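Cytochrome B5-HOST origin (Ostreococcus tauri virus 2, PDB 4B8N) binds haem as a cytochrome b5 encoded by an algal virus and probably carries electrons between redox partners. Local coordinates at residues D36-L41 / V84-V89; C30-K35 / K53-F58. One frame throughout, in Å; residues are numbered along the deposited sequence.

Overall arrangement
From the N terminus the chain first lays down helix 18-22 and the short strand 25-26, then strand 29-34, which supplies 30-35 to interaction 2. A tight turn leads into strand 37-40, the first half of interaction 1. Helix 52-56 follows and packs back on strand 29-34, so interaction 2 closes a loop that holds strand 37-40. After helices 64-70 and 75-79, strand 85-88 returns to pair with 37-40, and interaction 1 closes the longer loop. The two loops cross rather than nest. Backbone bonds between strands 29-34 and 37-40 join the contacts in one antiparallel sheet, tying the C-terminal edge strand to a helix of the haem pocket.

Interaction 1: residues D36-L41 / V84-V89; sequences DIVYDL and VVLGPV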
loop_
_atom_site.group_PDB
_atom_site.type_symbol
_atom_site.label_atom_id
_atom_site.label_comp_id
_atom_site.label_asym_id
_atom_site.label_seq_id
_atom_site.Cartn_x
_atom_site.Cartn_y
_atom_site.Cartn_z
ATOM N N ASP A 36 0.978 -5.231 8.122
ATOM C CA ASP A 36 -0.056 -4.667 8.995
ATOM C C ASP A 36 -0.070 -3.137 9.097
ATOM O O ASP A 36 -0.726 -2.565 9.992
ATOM C CB ASP A 36 -0.005 -5.326 10.387
ATOM C CG ASP A 36 -0.399 -6.810 10.351
ATOM O OD1 ASP A 36 -1.137 -7.241 9.432
ATOM O OD2 ASP A 36 0.040 -7.553 11.243
ATOM N N ILE A 37 0.636 -2.488 8.167
ATOM C CA ILE A 37 0.622 -1.021 8.024
ATOM C C ILE A 37 -0.025 -0.641 6.696
ATOM O O ILE A 37 0.325 -1.208 5.657
ATOM C CB ILE A 37 2.045 -0.413 8.109
ATOM C CG1 ILE A 37 2.654 -0.653 9.500
ATOM C CG2 ILE A 37 2.029 1.087 7.810
ATOM C CD1 ILE A 37 1.917 0.043 10.640
ATOM N N VAL A 38 -0.967 0.306 6.727
ATOM C CA VAL A 38 -1.676 0.718 5.514
ATOM C C VAL A 38 -0.929 1.881 4.857
ATOM O O VAL A 38 -0.628 2.868 5.515
ATOM C CB VAL A 38 -3.135 1.134 5.820
ATOM C CG1 VAL A 38 -3.912 1.394 4.540
ATOM C CG2 VAL A 38 -3.835 0.073 6.649
ATOM N N TYR A 39 -0.622 1.741 3.568
ATOM C CA TYR A 39 -0.011 2.796 2.769
ATOM C C TYR A 39 -1.002 3.281 1.709
ATOM O O TYR A 39 -1.675 2.475 1.081
ATOM C CB TYR A 39 1.262 2.256 2.092
ATOM C CG TYR A 39 2.309 1.774 3.078
ATOM C CD1 TYR A 39 2.298 0.465 3.577
ATOM C CD2 TYR A 39 3.284 2.641 3.548
ATOM C CE1 TYR A 39 3.248 0.036 4.498
ATOM C CE2 TYR A 39 4.243 2.222 4.453
ATOM C CZ TYR A 39 4.223 0.931 4.934
ATOM O OH TYR A 39 5.186 0.544 5.842
ATOM N N ASP A 40 -1.097 4.595 1.523
ATOM C CA ASP A 40 -1.859 5.138 0.412
ATOM C C ASP A 40 -0.897 5.353 -0.736
ATOM O O ASP A 40 -0.114 6.306 -0.730
ATOM C CB ASP A 40 -2.583 6.434 0.779
ATOM C CG ASP A 40 -3.405 7.009 -0.386
ATOM O OD1 ASP A 40 -3.308 6.525 -1.535
ATOM O OD2 ASP A 40 -4.165 7.962 -0.143
ATOM N N LEU A 41 -0.947 4.448 -1.709
ATOM C CA LEU A 41 0.015 4.472 -2.803
ATOM C C LEU A 41 -0.503 5.152 -4.066
ATOM O O LEU A 41 0.160 5.123 -5.099
ATOM C CB LEU A 41 0.578 3.059 -3.078
ATOM C CG LEU A 41 1.301 2.404 -1.888
ATOM C CD1 LEU A 41 1.715 0.970 -2.186
ATOM C CD2 LEU A 41 2.498 3.224 -1.454
ATOM N N VAL A 84 2.030 9.281 3.217
ATOM C CA VAL A 84 1.381 8.093 2.629
ATOM C C VAL A 84 1.237 6.936 3.615
ATOM O O VAL A 84 0.579 5.933 3.315
ATOM C CB VAL A 84 2.057 7.609 1.316
ATOM C CG1 VAL A 84 2.050 8.717 0.265
ATOM C CG2 VAL A 84 3.466 7.077 1.559
ATOM N N VAL A 85 1.868 7.066 4.777
ATOM C CA VAL A 85 1.814 6.013 5.783
ATOM C C VAL A 85 0.620 6.319 6.670
ATOM O O VAL A 85 0.674 7.210 7.513
ATOM C CB VAL A 85 3.116 5.907 6.607
ATOM C CG1 VAL A 85 3.053 4.700 7.532
ATOM C CG2 VAL A 85 4.341 5.838 5.697
ATOM N N LEU A 86 -0.463 5.578 6.466
ATOM C CA LEU A 86 -1.716 5.892 7.127
ATOM C C LEU A 86 -1.780 5.355 8.552
ATOM O O LEU A 86 -2.366 5.997 9.416
ATOM C CB LEU A 86 -2.911 5.395 6.300
ATOM C CG LEU A 86 -2.978 5.871 4.839
ATOM C CD1 LEU A 86 -4.300 5.442 4.253
ATOM C CD2 LEU A 86 -2.805 7.385 4.696
ATOM N N GLY A 87 -1.177 4.192 8.790
ATOM C CA GLY A 87 -1.168 3.579 10.120
ATOM C C GLY A 87 -1.444 2.081 10.097
ATOM O O GLY A 87 -1.585 1.481 9.026
ATOM N N PRO A 88 -1.536 1.460 11.287
ATOM C CA PRO A 88 -1.749 0.021 11.327
ATOM C C PRO A 88 -3.214 -0.385 11.067
ATOM O O PRO A 88 -4.137 0.384 11.370
ATOM C CB PRO A 88 -1.321 -0.343 12.756
ATOM C CG PRO A 88 -1.707 0.864 13.563
ATOM C CD PRO A 88 -1.534 2.057 12.640
ATOM N N VAL A 89 -3.401 -1.576 10.489
ATOM C CA VAL A 89 -4.722 -2.196 10.327
ATOM C C VAL A 89 -5.424 -2.321 11.689
ATOM O O VAL A 89 -4.807 -2.725 12.680
ATOM C CB VAL A 89 -4.599 -3.603 9.683
ATOM C CG1 VAL A 89 -5.942 -4.326 9.635
ATOM C CG2 VAL A 89 -4.028 -3.509 8.279
#
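Val84 starts the pairing with its carbonyl: its O accepts Asp40 N at 2.8 Å, in the carbonyl plane, and also lies near Tyr39 CA. Its CB and CG1 rest against Asp40 O. Val85 forms a non-hydrogen-bonded antiparallel pair with Tyr39. With its first torsion at -174°, CG1 lies anti to the backbone N and touches Ile37 CG2, while CG2 meets Tyr39 CE2 at 3.8 Å; the valine and tyrosine side chains run side by side on one face of the sheet. Leu86 and Gly87 together face Val38, a classic beta bulge that shifts the register by one. Leu86 N donates to Val38 O (2.9 Å, C=O...N 162°), and Leu86 CD1 touches Asp40 CB and Val38 CG1. Gly87 O receives Val38 N in a short, straight bond of 2.7 Å (179° at the hydrogen). Pro88 pairs with Ile37, whose CD1 reaches over to Pro88 CA and CB, the latter at 3.9 Å. Val89 N closes the ladder on Asp36 O at 2.9 Å, approaching from above the carbonyl plane, and Val89 CG2 meets Val38 CG2 on the face away from Tyr39. Strand 85-88 is the outermost strand of the sheet, next to 37-40; Val38 and Val89 pack on helix 18-22, while Leu86 and Asp40 lean on Trp31 of strand 29-34.

Interaction 2: residues C30-K35 / K53-F58; sequences CWVIIK and KAIILF. With HEM (protoporphyrin IX containing Fe), chain E; SO4 (sulfate ion), chain F.
Strand 29-34 passes close to segment 53-58 at two points, with Cys30 CA 6.8 Å from Ile56 CA and Val32 CA 6.4 Å from Phe58 CA. Cys30 and Val32, alternate residues of the strand, point their side chains across. Ile55 is the middle of the contact. Its CG2, anti to the backbone N (first torsion -55° for CG1), meets Val32 CG2 at 3.8 Å, the two side chains crossing at about a right angle, and Cys30 SG at 4.2 Å. The other branch goes to the cofactor: CG1 stands 3.7 Å from haem C2C, and CD1 approaches the methine carbon CHC. Val32 CG2 also touches the carbonyl O of Phe58. In the cytochrome b5 fold helices wall the haem crevice and the sheet lies at its base; Ile55 stands between strand and cofactor, CG2 on the strand and CG1 with CD1 on the porphyrin. Ile34, farther along the strand, and Ala54 and Phe58 also line the pocket. The CE1 corner of the Phe58 ring lies obliquely against the vinyl carbon CBC of the haem, 3.8 Å away, while Ala54 O sits at the ring edge in its plane. At the N-terminal end of the helix Lys53 bends at its third and fourth torsions to curl round a sulfate ion, probably from the crystallisation liquor. Lys53 NZ is hydrogen-bonded to sulfate O2 at 2.8 Å and O1 at 2.9 Å, and Lys53 N adds a nearly straight bond to O2 (171° at the hydrogen). Lys52 N is a further donor to the same ion.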
loop_
_atom_site.group_PDB
_atom_site.type_symbol
_atom_site.label_atom_id
_atom_site.label_comp_id
_atom_site.label_asym_id
_atom_site.label_seq_id
_atom_site.Cartn_x
_atom_site.Cartn_y
_atom_site.Cartn_z
ATOM N N CYS A 30 -5.868 4.022 -4.038
ATOM C CA CYS A 30 -5.133 2.762 -3.912
ATOM C C CYS A 30 -4.418 2.612 -2.568
ATOM O O CYS A 30 -3.371 3.230 -2.338
ATOM C CB CYS A 30 -4.126 2.648 -5.065
ATOM S SG CYS A 30 -3.164 1.119 -5.076
ATOM N N TRP A 31 -4.989 1.803 -1.675
ATOM C CA TRP A 31 -4.328 1.505 -0.405
ATOM C C TRP A 31 -3.814 0.121 -0.457
ATOM O O TRP A 31 -4.454 -0.750 -1.036
ATOM C CB TRP A 31 -5.291 1.570 0.760
ATOM C CG TRP A 31 -5.816 2.924 1.145
ATOM C CD1 TRP A 31 -5.656 4.138 0.482
ATOM C CD2 TRP A 31 -6.665 3.228 2.305
ATOM N NE1 TRP A 31 -6.309 5.147 1.154
ATOM C CE2 TRP A 31 -6.939 4.665 2.251
ATOM C CE3 TRP A 31 -7.196 2.478 3.354
ATOM C CZ2 TRP A 31 -7.709 5.304 3.213
ATOM C CZ3 TRP A 31 -7.982 3.136 4.311
ATOM C CH2 TRP A 31 -8.224 4.514 4.242
ATOM N N VAL A 32 -2.670 -0.114 0.168
ATOM C CA VAL A 32 -2.058 -1.445 0.200
ATOM C C VAL A 32 -1.542 -1.710 1.618
ATOM O O VAL A 32 -0.982 -0.805 2.243
ATOM C CB VAL A 32 -0.900 -1.567 -0.831
ATOM C CG1 VAL A 32 -0.214 -2.918 -0.735
ATOM C CG2 VAL A 32 -1.407 -1.353 -2.252
ATOM N N ILE A 33 -1.749 -2.935 2.116
ATOM C CA ILE A 33 -1.251 -3.347 3.438
ATOM C C ILE A 33 0.083 -4.062 3.257
ATOM O O ILE A 33 0.184 -5.002 2.468
ATOM C CB ILE A 33 -2.210 -4.317 4.191
ATOM C CG1 ILE A 33 -3.631 -3.740 4.334
ATOM C CG2 ILE A 33 -1.631 -4.668 5.575
ATOM C CD1 ILE A 33 -4.698 -4.795 4.652
ATOM N N ILE A 34 1.100 -3.612 3.989
ATOM C CA ILE A 34 2.393 -4.306 4.056
ATOM C C ILE A 34 2.800 -4.376 5.531
ATOM O O ILE A 34 2.966 -3.337 6.187
ATOM C CB ILE A 34 3.486 -3.589 3.216
ATOM C CG1 ILE A 34 3.053 -3.481 1.748
ATOM C CG2 ILE A 34 4.843 -4.301 3.342
ATOM C CD1 ILE A 34 3.962 -2.634 0.886
ATOM N N LYS A 35 2.937 -5.603 6.033
ATOM C CA LYS A 35 3.200 -5.904 7.451
ATOM C C LYS A 35 2.284 -5.151 8.386
ATOM O O LYS A 35 2.765 -4.478 9.302
ATOM C CB LYS A 35 4.664 -5.626 7.836
ATOM C CG LYS A 35 5.684 -6.314 6.937
ATOM C CD LYS A 35 7.094 -6.220 7.488
ATOM C CE LYS A 35 7.632 -4.796 7.409
ATOM N NZ LYS A 35 7.607 -4.230 6.028
ATOM N N LYS A 53 0.610 -1.008 -12.522
ATOM C CA LYS A 53 -0.295 -2.162 -12.449
ATOM C C LYS A 53 0.101 -3.211 -11.428
ATOM O O LYS A 53 -0.777 -3.804 -10.784
ATOM C CB LYS A 53 -0.455 -2.769 -13.830
ATOM C CG LYS A 53 -1.177 -1.843 -14.794
ATOM C CD LYS A 53 -1.445 -2.585 -16.091
ATOM C CE LYS A 53 -0.983 -1.771 -17.285
ATOM N NZ LYS A 53 0.503 -1.769 -17.416
ATOM N N ALA A 54 1.412 -3.424 -11.263
ATOM C CA ALA A 54 1.921 -4.335 -10.234
ATOM C C ALA A 54 1.361 -3.991 -8.858
ATOM O O ALA A 54 1.056 -4.885 -8.074
ATOM C CB ALA A 54 3.441 -4.317 -10.192
ATOM N N ILE A 55 1.274 -2.701 -8.550
ATOM C CA ILE A 55 0.677 -2.284 -7.270
ATOM C C ILE A 55 -0.845 -2.292 -7.304
ATOM O O ILE A 55 -1.479 -2.767 -6.347
ATOM C CB ILE A 55 1.209 -0.916 -6.783
ATOM C CG1 ILE A 55 2.733 -0.951 -6.711
ATOM C CG2 ILE A 55 0.617 -0.569 -5.407
ATOM C CD1 ILE A 55 3.389 0.373 -6.372
ATOM N N ILE A 56 -1.434 -1.769 -8.383
ATOM C CA ILE A 56 -2.907 -1.734 -8.514
ATOM C C ILE A 56 -3.504 -3.150 -8.331
ATOM O O ILE A 56 -4.581 -3.329 -7.749
ATOM C CB ILE A 56 -3.355 -1.136 -9.873
ATOM C CG1 ILE A 56 -2.921 0.331 -9.998
ATOM C CG2 ILE A 56 -4.863 -1.225 -10.023
ATOM C CD1 ILE A 56 -2.848 0.836 -11.441
ATOM N N LEU A 57 -2.778 -4.151 -8.818
ATOM C CA LEU A 57 -3.133 -5.562 -8.609
ATOM C C LEU A 57 -3.443 -5.886 -7.158
ATOM O O LEU A 57 -4.245 -6.781 -6.885
ATOM C CB LEU A 57 -1.987 -6.479 -9.034
ATOM C CG LEU A 57 -2.004 -7.214 -10.365
ATOM C CD1 LEU A 57 -0.750 -8.078 -10.483
ATOM C CD2 LEU A 57 -3.259 -8.066 -10.480
ATOM N N PHE A 58 -2.787 -5.179 -6.235
ATOM C CA PHE A 58 -2.952 -5.410 -4.798
ATOM C C PHE A 58 -3.736 -4.296 -4.091
ATOM O O PHE A 58 -3.767 -4.248 -2.853
ATOM C CB PHE A 58 -1.586 -5.656 -4.132
ATOM C CG PHE A 58 -0.937 -6.944 -4.564
ATOM C CD1 PHE A 58 -0.235 -7.024 -5.760
ATOM C CD2 PHE A 58 -1.063 -8.090 -3.788
ATOM C CE1 PHE A 58 0.325 -8.221 -6.184
ATOM C CE2 PHE A 58 -0.497 -9.293 -4.197
ATOM C CZ PHE A 58 0.205 -9.357 -5.397
HETATM C CHA HEM E . 10.501 -2.841 -8.378
HETATM C CHB HEM E . 9.687 0.404 -4.653
HETATM C CHC HEM E . 5.444 -1.677 -3.707
HETATM C CHD HEM E . 6.249 -4.809 -7.418
HETATM C C1A HEM E . 10.631 -1.802 -7.387
HETATM C C2A HEM E . 11.837 -0.974 -7.322
HETATM C C3A HEM E . 11.596 -0.043 -6.228
HETATM C C4A HEM E . 10.242 -0.326 -5.747
HETATM C CMA HEM E . 12.520 1.034 -5.751
HETATM C CAA HEM E . 13.091 -1.059 -8.172
HETATM C CBA HEM E . 14.185 -1.782 -7.380
HETATM C CGA HEM E . 13.795 -3.238 -7.285
HETATM O O1A HEM E . 13.838 -3.972 -8.325
HETATM O O2A HEM E . 13.424 -3.643 -6.162
HETATM C C1B HEM E . 8.422 0.101 -4.048
HETATM C C2B HEM E . 7.951 0.868 -2.883
HETATM C C3B HEM E . 6.684 0.212 -2.629
HETATM C C4B HEM E . 6.587 -0.814 -3.666
HETATM C CMB HEM E . 8.616 2.010 -2.177
HETATM C CAB HEM E . 5.682 0.552 -1.588
HETATM C CBB HEM E . 5.355 -0.325 -0.683
HETATM C C1C HEM E . 5.281 -2.795 -4.573
HETATM C C2C HEM E . 4.075 -3.658 -4.537
HETATM C C3C HEM E . 4.342 -4.555 -5.639
HETATM C C4C HEM E . 5.629 -4.174 -6.279
HETATM C CMC HEM E . 2.892 -3.583 -3.592
HETATM C CAC HEM E . 3.470 -5.662 -6.055
HETATM C CBC HEM E . 3.821 -6.852 -5.629
HETATM C C1D HEM E . 7.487 -4.519 -8.065
HETATM C C2D HEM E . 7.938 -5.324 -9.213
HETATM C C3D HEM E . 9.233 -4.726 -9.497
HETATM C C4D HEM E . 9.334 -3.654 -8.486
HETATM C CMD HEM E . 7.262 -6.483 -9.932
HETATM C CAD HEM E . 10.234 -5.085 -10.561
HETATM C CBD HEM E . 11.381 -5.914 -9.981
HETATM C CGD HEM E . 12.522 -6.103 -10.980
HETATM O O1D HEM E . 12.340 -5.882 -12.203
HETATM O O2D HEM E . 13.627 -6.488 -10.538
HETATM N NA HEM E . 9.691 -1.516 -6.312
HETATM N NB HEM E . 7.641 -0.904 -4.477
HETATM N NC HEM E . 6.250 -3.167 -5.534
HETATM N ND HEM E . 8.326 -3.547 -7.617
HETATM FE FE HEM E . 7.861 -2.184 -6.099
HETATM S S SO4 F . 2.802 0.334 -15.992
HETATM O O1 SO4 F . 2.055 0.719 -17.216
HETATM O O2 SO4 F . 2.069 -0.762 -15.261
HETATM O O3 SO4 F . 2.961 1.559 -15.174
HETATM O O4 SO4 F . 4.158 -0.134 -16.374
#